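Local coordinates for PbSGBP-B lipoprotein (Prevotella bryantii B14, PDB 6D2Y) that probably binds polysaccharide at the bacterial cell surface as a lipoprotein and carries a magnesium ion in its C-terminal part, at residues L71-Q82 with P105-T116; I130-M138 with T150-D158. All coordinates share one frame; numbering follows the deposited sequence.

Interaction 1: residues L71-Q82 with P105-T116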
loop_
_atom_site.group_PDB
_atom_site.type_symbol
_atom_site.label_atom_id
_atom_site.label_comp_id
_atom_site.label_asym_id
_atom_site.label_seq_id
_atom_site.Cartn_x
_atom_site.Cartn_y
_atom_site.Cartn_z
ATOM N N LEU A 71 -42.150 25.802 -4.846
ATOM C CA LEU A 71 -41.128 24.858 -5.276
ATOM C C LEU A 71 -41.486 24.160 -6.582
ATOM O O LEU A 71 -40.607 23.562 -7.211
ATOM C CB LEU A 71 -40.879 23.823 -4.176
ATOM C CG LEU A 71 -40.164 24.347 -2.929
ATOM C CD1 LEU A 71 -39.716 23.196 -2.042
ATOM C CD2 LEU A 71 -38.981 25.222 -3.314
ATOM N N LYS A 72 -42.743 24.220 -7.011
ATOM C CA LYS A 72 -43.103 23.609 -8.283
ATOM C C LYS A 72 -42.838 24.523 -9.473
ATOM O O LYS A 72 -43.123 24.131 -10.611
ATOM C CB LYS A 72 -44.566 23.163 -8.248
ATOM C CG LYS A 72 -44.782 21.950 -7.351
ATOM C CD LYS A 72 -46.213 21.837 -6.853
ATOM C CE LYS A 72 -47.128 21.249 -7.913
ATOM N NZ LYS A 72 -47.773 22.303 -8.742
ATOM N N SER A 73 -42.298 25.721 -9.241
ATOM C CA SER A 73 -41.723 26.524 -10.312
ATOM C C SER A 73 -40.351 26.022 -10.739
ATOM O O SER A 73 -39.818 26.495 -11.749
ATOM C CB SER A 73 -41.614 27.987 -9.879
ATOM O OG SER A 73 -42.797 28.701 -10.188
ATOM N N ILE A 74 -39.775 25.083 -9.994
ATOM C CA ILE A 74 -38.466 24.523 -10.303
ATOM C C ILE A 74 -38.617 23.509 -11.427
ATOM O O ILE A 74 -39.299 22.490 -11.267
ATOM C CB ILE A 74 -37.851 23.865 -9.063
ATOM C CG1 ILE A 74 -37.840 24.850 -7.898
ATOM C CG2 ILE A 74 -36.447 23.370 -9.373
ATOM C CD1 ILE A 74 -37.620 24.191 -6.578
ATOM N N LYS A 75 -37.973 23.774 -12.560
ATOM C CA LYS A 75 -37.951 22.807 -13.651
ATOM C C LYS A 75 -36.726 21.907 -13.590
ATOM O O LYS A 75 -36.827 20.706 -13.860
ATOM C CB LYS A 75 -38.008 23.531 -14.999
ATOM C CG LYS A 75 -39.411 23.940 -15.398
ATOM C CD LYS A 75 -40.426 22.913 -14.921
ATOM C CE LYS A 75 -41.839 23.451 -14.991
ATOM N NZ LYS A 75 -42.509 23.273 -13.677
ATOM N N GLY A 76 -35.572 22.464 -13.234
ATOM C CA GLY A 76 -34.365 21.677 -13.107
ATOM C C GLY A 76 -33.582 22.092 -11.878
ATOM O O GLY A 76 -33.711 23.212 -11.377
ATOM N N ILE A 77 -32.765 21.159 -11.395
ATOM C CA ILE A 77 -31.855 21.394 -10.281
ATOM C C ILE A 77 -30.490 20.849 -10.672
ATOM O O ILE A 77 -30.380 19.695 -11.099
ATOM C CB ILE A 77 -32.351 20.721 -8.985
ATOM C CG1 ILE A 77 -33.595 21.426 -8.442
ATOM C CG2 ILE A 77 -31.255 20.704 -7.935
ATOM C CD1 ILE A 77 -34.100 20.860 -7.125
ATOM N N LEU A 78 -29.454 21.667 -10.526
ATOM C CA LEU A 78 -28.081 21.208 -10.670
ATOM C C LEU A 78 -27.338 21.399 -9.361
ATOM O O LEU A 78 -27.374 22.485 -8.776
ATOM C CB LEU A 78 -27.347 21.956 -11.774
ATOM C CG LEU A 78 -27.805 21.628 -13.184
ATOM C CD1 LEU A 78 -28.738 22.744 -13.595
ATOM C CD2 LEU A 78 -26.600 21.524 -14.142
ATOM N N PHE A 79 -26.668 20.343 -8.914
ATOM C CA PHE A 79 -25.683 20.424 -7.845
ATOM C C PHE A 79 -24.322 20.642 -8.496
ATOM O O PHE A 79 -23.803 19.744 -9.170
ATOM C CB PHE A 79 -25.703 19.146 -7.014
ATOM C CG PHE A 79 -26.915 19.008 -6.147
ATOM C CD1 PHE A 79 -28.090 18.466 -6.645
ATOM C CD2 PHE A 79 -26.880 19.419 -4.828
ATOM C CE1 PHE A 79 -29.208 18.336 -5.838
ATOM C CE2 PHE A 79 -27.991 19.292 -4.017
ATOM C CZ PHE A 79 -29.156 18.750 -4.522
ATOM N N ASN A 80 -23.753 21.834 -8.306
ATOM C CA ASN A 80 -22.538 22.264 -9.006
ATOM C C ASN A 80 -22.826 22.180 -10.499
ATOM O O ASN A 80 -23.738 22.881 -10.969
ATOM C CB ASN A 80 -21.342 21.446 -8.512
ATOM C CG ASN A 80 -21.160 21.532 -7.017
ATOM O OD1 ASN A 80 -20.767 22.574 -6.478
ATOM N ND2 ASN A 80 -21.433 20.430 -6.333
ATOM N N ASP A 81 -22.119 21.353 -11.266
ATOM C CA ASP A 81 -22.376 21.189 -12.689
ATOM C C ASP A 81 -23.097 19.885 -13.002
ATOM O O ASP A 81 -23.187 19.499 -14.172
ATOM C CB ASP A 81 -21.064 21.266 -13.471
ATOM C CG ASP A 81 -20.010 20.304 -12.940
ATOM O OD1 ASP A 81 -20.323 19.519 -12.022
ATOM O OD2 ASP A 81 -18.866 20.339 -13.439
ATOM N N GLN A 82 -23.604 19.194 -11.985
ATOM C CA GLN A 82 -24.257 17.905 -12.157
ATOM C C GLN A 82 -25.765 18.092 -12.066
ATOM O O GLN A 82 -26.275 18.579 -11.052
ATOM C CB GLN A 82 -23.773 16.909 -11.105
ATOM C CG GLN A 82 -22.270 16.689 -11.117
ATOM C CD GLN A 82 -21.768 16.178 -12.454
ATOM O OE1 GLN A 82 -22.297 15.211 -13.001
ATOM N NE2 GLN A 82 -20.744 16.832 -12.990
ATOM N N PRO A 105 -18.320 16.506 -9.204
ATOM C CA PRO A 105 -18.373 17.723 -10.024
ATOM C C PRO A 105 -16.991 18.125 -10.521
ATOM O O PRO A 105 -16.006 18.075 -9.781
ATOM C CB PRO A 105 -18.948 18.770 -9.064
ATOM C CG PRO A 105 -18.562 18.271 -7.698
ATOM C CD PRO A 105 -18.613 16.772 -7.785
ATOM N N SER A 106 -16.929 18.534 -11.793
ATOM C CA SER A 106 -15.659 18.960 -12.377
ATOM C C SER A 106 -15.323 20.399 -12.001
ATOM O O SER A 106 -14.158 20.721 -11.751
ATOM C CB SER A 106 -15.692 18.805 -13.898
ATOM O OG SER A 106 -15.563 17.441 -14.266
ATOM N N VAL A 107 -16.320 21.282 -11.971
ATOM C CA VAL A 107 -16.175 22.644 -11.465
ATOM C C VAL A 107 -17.111 22.775 -10.267
ATOM O O VAL A 107 -18.332 22.624 -10.397
ATOM C CB VAL A 107 -16.466 23.693 -12.549
ATOM C CG1 VAL A 107 -17.752 23.372 -13.283
ATOM C CG2 VAL A 107 -16.530 25.094 -11.926
ATOM N N VAL A 108 -16.541 22.997 -9.086
ATOM C CA VAL A 108 -17.297 23.043 -7.840
ATOM C C VAL A 108 -17.514 24.497 -7.449
ATOM O O VAL A 108 -16.568 25.295 -7.417
ATOM C CB VAL A 108 -16.579 22.255 -6.728
ATOM C CG1 VAL A 108 -15.130 22.694 -6.580
ATOM C CG2 VAL A 108 -17.312 22.403 -5.397
ATOM N N THR A 109 -18.766 24.850 -7.172
ATOM C CA THR A 109 -19.101 26.190 -6.723
ATOM C C THR A 109 -19.836 26.194 -5.393
ATOM O O THR A 109 -20.145 27.277 -4.881
ATOM C CB THR A 109 -19.945 26.924 -7.776
ATOM O OG1 THR A 109 -21.034 26.092 -8.198
ATOM C CG2 THR A 109 -19.088 27.285 -8.982
ATOM N N ASP A 110 -20.113 25.024 -4.816
ATOM C CA ASP A 110 -20.833 24.907 -3.548
ATOM C C ASP A 110 -22.169 25.642 -3.613
ATOM O O ASP A 110 -22.524 26.433 -2.736
ATOM C CB ASP A 110 -19.981 25.406 -2.379
ATOM C CG ASP A 110 -18.848 24.456 -2.037
ATOM O OD1 ASP A 110 -18.889 23.284 -2.472
ATOM O OD2 ASP A 110 -17.915 24.883 -1.325
ATOM N N LYS A 111 -22.909 25.379 -4.685
ATOM C CA LYS A 111 -24.237 25.936 -4.870
ATOM C C LYS A 111 -25.114 24.907 -5.565
ATOM O O LYS A 111 -24.633 24.111 -6.378
ATOM C CB LYS A 111 -24.199 27.239 -5.693
ATOM C CG LYS A 111 -23.487 28.390 -4.992
ATOM C CD LYS A 111 -23.308 29.600 -5.890
ATOM C CE LYS A 111 -22.341 30.598 -5.265
ATOM N NZ LYS A 111 -22.780 31.022 -3.909
HETATM N N MSE A 112 -26.396 24.917 -5.221
HETATM C CA MSE A 112 -27.401 24.138 -5.941
HETATM C C MSE A 112 -28.237 25.117 -6.758
HETATM O O MSE A 112 -28.880 26.003 -6.198
HETATM C CB MSE A 112 -28.281 23.342 -4.973
HETATM C CG MSE A 112 -29.730 23.137 -5.421
HETATM SE SE MSE A 112 -30.729 21.945 -4.226
HETATM C CE MSE A 112 -31.368 23.256 -2.976
ATOM N N TYR A 113 -28.208 24.974 -8.076
ATOM C CA TYR A 113 -28.863 25.921 -8.967
ATOM C C TYR A 113 -30.280 25.447 -9.258
ATOM O O TYR A 113 -30.481 24.329 -9.740
ATOM C CB TYR A 113 -28.069 26.088 -10.261
ATOM C CG TYR A 113 -26.635 26.509 -10.037
ATOM C CD1 TYR A 113 -26.283 27.848 -9.951
ATOM C CD2 TYR A 113 -25.631 25.560 -9.905
ATOM C CE1 TYR A 113 -24.969 28.234 -9.743
ATOM C CE2 TYR A 113 -24.318 25.935 -9.696
ATOM C CZ TYR A 113 -23.993 27.273 -9.617
ATOM O OH TYR A 113 -22.687 27.655 -9.410
HETATM N N MSE A 114 -31.257 26.294 -8.964
HETATM C CA MSE A 114 -32.635 25.997 -9.320
HETATM C C MSE A 114 -33.002 26.746 -10.588
HETATM O O MSE A 114 -32.817 27.964 -10.665
HETATM C CB MSE A 114 -33.576 26.375 -8.188
HETATM C CG MSE A 114 -33.021 26.059 -6.822
HETATM SE SE MSE A 114 -34.056 26.909 -5.423
HETATM C CE MSE A 114 -34.997 25.339 -4.887
ATOM N N ILE A 115 -33.511 26.021 -11.584
ATOM C CA ILE A 115 -33.849 26.596 -12.882
ATOM C C ILE A 115 -35.360 26.560 -13.065
ATOM O O ILE A 115 -35.988 25.498 -12.961
ATOM C CB ILE A 115 -33.151 25.883 -14.052
ATOM C CG1 ILE A 115 -31.625 25.872 -13.901
ATOM C CG2 ILE A 115 -33.514 26.571 -15.351
ATOM C CD1 ILE A 115 -30.941 24.895 -14.834
ATOM N N THR A 116 -35.934 27.720 -13.361
ATOM C CA THR A 116 -37.360 27.840 -13.598
ATOM C C THR A 116 -37.687 27.493 -15.049
ATOM O O THR A 116 -36.815 27.148 -15.854
ATOM C CB THR A 116 -37.821 29.249 -13.252
ATOM O OG1 THR A 116 -37.173 30.183 -14.124
ATOM C CG2 THR A 116 -37.441 29.571 -11.816
HETATM O O HOH W 1 -20.022 21.144 -3.589
#
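Gly-76, Leu-78 and Asn-80 bond through their backbones to Ile-115, Tyr-113 and Lys-111 across strands 74-79 and 111-116, which run antiparallel, the axes of these short segments at 148°. At one end Ile-115 O takes both Lys-75 N (2.7 Å) and Gly-76 N, a classic beta bulge. At the other end a type II' turn from Phe-79 to Gln-82 leads into strand 82-83 of the same sheet.

The turn carries the polar part of the contact. Asn-80 CG lies anti to the carbonyl carbon (chi1 -56°), and the amide reaches into the loop before strand 111-116. Its OD1 is held twice: by Asp-110 N at 3.0 Å, nearly in line with the C=O bond, and by Thr-109 N, which arrives tilted from the carbonyl plane. Water 1 links Asn-80 ND2 to Asp-110 OD1, while Asp-110 OD2 forms a salt bridge with Lys-206. Asp-81 OD2 receives Val-107 N (3.1 Å) from above the carboxylate plane and a weak bond from Ser-106 N; OD1 is met by Gln-82 NE2.

These are neighbouring inner strands of a mixed sheet, with strand 121-129 flanking 111-116 on its far edge. On the face bearing Ile-77 and Phe-79, a Met-aromatic contact sets the selenium of Met-112 obliquely against the phenyl ring, 3.6 Å from Phe-79 CZ. Met-112 CG also meets Ile-77 CG2 (3.8 Å), and Leu-66 of strand 63-69 packs on Met-112 and Met-114. On the reverse face the edge of the Tyr-113 ring approaches Asn-80 O, with CE2 at 3.4 Å. Tyr-113 OH and Thr-109 OG1 share a hydrogen bond of 2.6 Å.

Interaction 2: residues I130-M138 with T150-D158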
loop_
_atom_site.group_PDB
_atom_site.type_symbol
_atom_site.label_atom_id
_atom_site.label_comp_id
_atom_site.label_asym_id
_atom_site.label_seq_id
_atom_site.Cartn_x
_atom_site.Cartn_y
_atom_site.Cartn_z
ATOM N N ILE A 130 -17.713 15.285 -0.631
ATOM C CA ILE A 130 -16.941 14.292 -1.367
ATOM C C ILE A 130 -15.909 13.695 -0.421
ATOM O O ILE A 130 -15.408 14.368 0.486
ATOM C CB ILE A 130 -16.267 14.907 -2.614
ATOM C CG1 ILE A 130 -17.305 15.606 -3.492
ATOM C CG2 ILE A 130 -15.530 13.844 -3.418
ATOM C CD1 ILE A 130 -18.176 14.658 -4.286
ATOM N N SER A 131 -15.604 12.416 -0.632
ATOM C CA SER A 131 -14.640 11.726 0.213
ATOM C C SER A 131 -13.283 12.419 0.174
ATOM O O SER A 131 -12.862 12.944 -0.860
ATOM C CB SER A 131 -14.500 10.270 -0.234
ATOM O OG SER A 131 -13.586 9.570 0.591
ATOM N N ALA A 132 -12.607 12.425 1.321
ATOM C CA ALA A 132 -11.255 12.943 1.413
ATOM C C ALA A 132 -10.303 12.067 0.599
ATOM O O ALA A 132 -10.634 10.929 0.261
ATOM C CB ALA A 132 -10.814 12.998 2.875
ATOM N N PRO A 133 -9.118 12.579 0.259
ATOM C CA PRO A 133 -8.177 11.767 -0.522
ATOM C C PRO A 133 -7.747 10.527 0.244
ATOM O O PRO A 133 -7.587 10.550 1.465
ATOM C CB PRO A 133 -6.996 12.715 -0.759
ATOM C CG PRO A 133 -7.554 14.078 -0.581
ATOM C CD PRO A 133 -8.611 13.947 0.469
ATOM N N SER A 134 -7.574 9.431 -0.488
ATOM C CA SER A 134 -7.027 8.199 0.055
ATOM C C SER A 134 -5.652 7.978 -0.556
ATOM O O SER A 134 -5.499 8.036 -1.780
ATOM C CB SER A 134 -7.941 7.006 -0.238
ATOM O OG SER A 134 -7.665 6.452 -1.511
ATOM N N VAL A 135 -4.658 7.745 0.293
ATOM C CA VAL A 135 -3.278 7.552 -0.139
ATOM C C VAL A 135 -2.896 6.111 0.153
ATOM O O VAL A 135 -3.018 5.647 1.292
ATOM C CB VAL A 135 -2.324 8.529 0.562
ATOM C CG1 VAL A 135 -0.923 8.387 -0.002
ATOM C CG2 VAL A 135 -2.828 9.953 0.414
ATOM N N VAL A 136 -2.433 5.402 -0.871
ATOM C CA VAL A 136 -2.113 3.990 -0.709
ATOM C C VAL A 136 -0.620 3.747 -0.892
ATOM O O VAL A 136 0.043 3.230 0.017
ATOM C CB VAL A 136 -2.948 3.123 -1.671
ATOM C CG1 VAL A 136 -2.516 1.671 -1.570
ATOM C CG2 VAL A 136 -4.429 3.262 -1.353
ATOM N N SER A 137 -0.077 4.115 -2.050
ATOM C CA SER A 137 1.289 3.728 -2.370
ATOM C C SER A 137 2.043 4.870 -3.031
ATOM O O SER A 137 1.447 5.763 -3.641
ATOM C CB SER A 137 1.321 2.503 -3.292
ATOM O OG SER A 137 0.638 2.766 -4.504
HETATM N N MSE A 138 3.365 4.825 -2.905
HETATM C CA MSE A 138 4.238 5.742 -3.612
HETATM C C MSE A 138 5.109 4.868 -4.510
HETATM O O MSE A 138 5.486 3.763 -4.115
HETATM C CB MSE A 138 5.082 6.567 -2.636
HETATM C CG MSE A 138 5.538 7.901 -3.183
HETATM SE SE MSE A 138 7.171 8.554 -2.359
HETATM C CE MSE A 138 6.474 9.852 -1.139
ATOM N N THR A 150 5.216 8.814 -8.663
ATOM C CA THR A 150 3.766 8.718 -8.749
ATOM C C THR A 150 3.213 8.231 -7.417
ATOM O O THR A 150 3.735 7.273 -6.837
ATOM C CB THR A 150 3.331 7.776 -9.877
ATOM O OG1 THR A 150 3.804 6.451 -9.604
ATOM C CG2 THR A 150 3.886 8.246 -11.213
ATOM N N ILE A 151 2.165 8.895 -6.937
ATOM C CA ILE A 151 1.473 8.512 -5.712
ATOM C C ILE A 151 0.100 7.991 -6.106
ATOM O O ILE A 151 -0.685 8.705 -6.743
ATOM C CB ILE A 151 1.364 9.688 -4.729
ATOM C CG1 ILE A 151 2.671 9.857 -3.957
ATOM C CG2 ILE A 151 0.219 9.466 -3.751
ATOM C CD1 ILE A 151 2.791 11.185 -3.252
ATOM N N THR A 152 -0.191 6.746 -5.740
ATOM C CA THR A 152 -1.429 6.086 -6.124
ATOM C C THR A 152 -2.421 6.106 -4.970
ATOM O O THR A 152 -2.045 5.927 -3.807
ATOM C CB THR A 152 -1.168 4.642 -6.559
ATOM O OG1 THR A 152 -0.063 4.606 -7.472
ATOM C CG2 THR A 152 -2.397 4.053 -7.238
ATOM N N GLY A 153 -3.689 6.327 -5.299
ATOM C CA GLY A 153 -4.741 6.339 -4.304
ATOM C C GLY A 153 -6.110 6.565 -4.908
ATOM O O GLY A 153 -6.481 5.903 -5.883
ATOM N N ASP A 154 -6.870 7.498 -4.340
ATOM C CA ASP A 154 -8.202 7.797 -4.840
ATOM C C ASP A 154 -8.616 9.177 -4.351
ATOM O O ASP A 154 -8.087 9.692 -3.361
ATOM C CB ASP A 154 -9.220 6.740 -4.398
ATOM C CG ASP A 154 -10.417 6.660 -5.325
ATOM O OD1 ASP A 154 -10.646 7.626 -6.083
ATOM O OD2 ASP A 154 -11.129 5.636 -5.297
ATOM N N TYR A 155 -9.573 9.766 -5.071
ATOM C CA TYR A 155 -10.152 11.065 -4.723
ATOM C C TYR A 155 -9.089 12.162 -4.673
ATOM O O TYR A 155 -9.088 13.012 -3.780
ATOM C CB TYR A 155 -10.931 10.987 -3.408
ATOM C CG TYR A 155 -12.053 9.972 -3.447
ATOM C CD1 TYR A 155 -11.980 8.795 -2.711
ATOM C CD2 TYR A 155 -13.180 10.186 -4.229
ATOM C CE1 TYR A 155 -13.002 7.863 -2.752
ATOM C CE2 TYR A 155 -14.205 9.261 -4.275
ATOM C CZ TYR A 155 -14.111 8.102 -3.536
ATOM O OH TYR A 155 -15.132 7.181 -3.582
ATOM N N PHE A 156 -8.175 12.142 -5.643
ATOM C CA PHE A 156 -7.229 13.236 -5.854
ATOM C C PHE A 156 -7.886 14.212 -6.821
ATOM O O PHE A 156 -7.747 14.105 -8.040
ATOM C CB PHE A 156 -5.902 12.722 -6.397
ATOM C CG PHE A 156 -5.190 11.775 -5.475
ATOM C CD1 PHE A 156 -5.250 11.942 -4.102
ATOM C CD2 PHE A 156 -4.455 10.717 -5.988
ATOM C CE1 PHE A 156 -4.591 11.068 -3.255
ATOM C CE2 PHE A 156 -3.795 9.842 -5.149
ATOM C CZ PHE A 156 -3.863 10.016 -3.779
ATOM N N LEU A 157 -8.622 15.173 -6.273
ATOM C CA LEU A 157 -9.392 16.120 -7.069
ATOM C C LEU A 157 -8.821 17.519 -6.885
ATOM O O LEU A 157 -8.749 18.025 -5.760
ATOM C CB LEU A 157 -10.871 16.070 -6.686
ATOM C CG LEU A 157 -11.385 14.653 -6.418
ATOM C CD1 LEU A 157 -12.711 14.679 -5.678
ATOM C CD2 LEU A 157 -11.502 13.873 -7.721
ATOM N N ASP A 158 -8.426 18.138 -7.996
ATOM C CA ASP A 158 -7.770 19.439 -8.011
ATOM C C ASP A 158 -8.677 20.453 -8.695
ATOM O O ASP A 158 -9.176 20.200 -9.798
ATOM C CB ASP A 158 -6.423 19.345 -8.735
ATOM C CG ASP A 158 -5.676 20.664 -8.764
ATOM O OD1 ASP A 158 -5.374 21.205 -7.681
ATOM O OD2 ASP A 158 -5.376 21.150 -9.875
HETATM O O HOH W 2 2.191 4.960 -6.570
#
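Tyr-155 holds CG anti to its carbonyl carbon (chi1 -59°), which puts the ring under Ser-131 CB, a CH-pi contact 3.8 Å from the centroid and 10° off the normal. Ser-131 OG, set opposite its own backbone N (chi1 -179°), is directed to Ala-132 O, meeting it in the carbonyl plane on a lone pair. Asp-154 OD1 lies over the ring's opposite face and accepts Tyr-155 N at 2.6 Å; Lys-184 forms a salt bridge with this oxygen and a cation-pi contact with the ring. The tyrosine is thus sandwiched between an aliphatic carbon and a carboxylate.

Phe-156 turns to the other side, its ring edge against Pro-133 CB (3.8 Å from CE1) and Val-135 CG2. Further along that side Met-138 CG meets Ile-151 CG1 at 3.6 Å, and Val-203 and Phe-214 of other strands cover this apolar surface. The side chains of Ile-130 and Leu-157 cross at about a right angle, with CG2 of the first 3.7 Å from CD1 of the second. On the polar side Ser-137 OG touches Thr-152 CB, while water 2 bridges Thr-150 O and Thr-152 OG1, a hydroxyl also bonded to Lys-186.

Backbone bonds join Ser-134 with Asp-154 and Ser-137 with Thr-152. Between them the register slips by one, and Thr-152 O accepts Val-136 N (3.0 Å) and Ser-137 N (3.2 Å). This classic bulge lies in the antiparallel hairpin of strands 134-138 and 148-154, within the IPT/TIG domain, an immunoglobulin-like beta-sandwich fold.

In the fold
Both interactions join antiparallel strands interrupted by a classic bulge, following one another along the chain with centres about 27 Å apart. Interaction 1 pairs inner strands of the N-terminal mixed sheet, whereas interaction 2 sits at a sheet margin, strand 134-138 being outermost within the chain. Each mixes buried and exposed residues: an apolar face looks inward, and polar groups gather on the other side or at the strand ends. Both bury selenomethionine; a Met-aromatic contact and an asparagine oxygen gripped by two backbone N-H groups mark the first, a tyrosine between serine and aspartate the second. Pro-105 CD and Ile-130 CD1 touch at 4.1 Å where the two meet, and both lie away from the magnesium site.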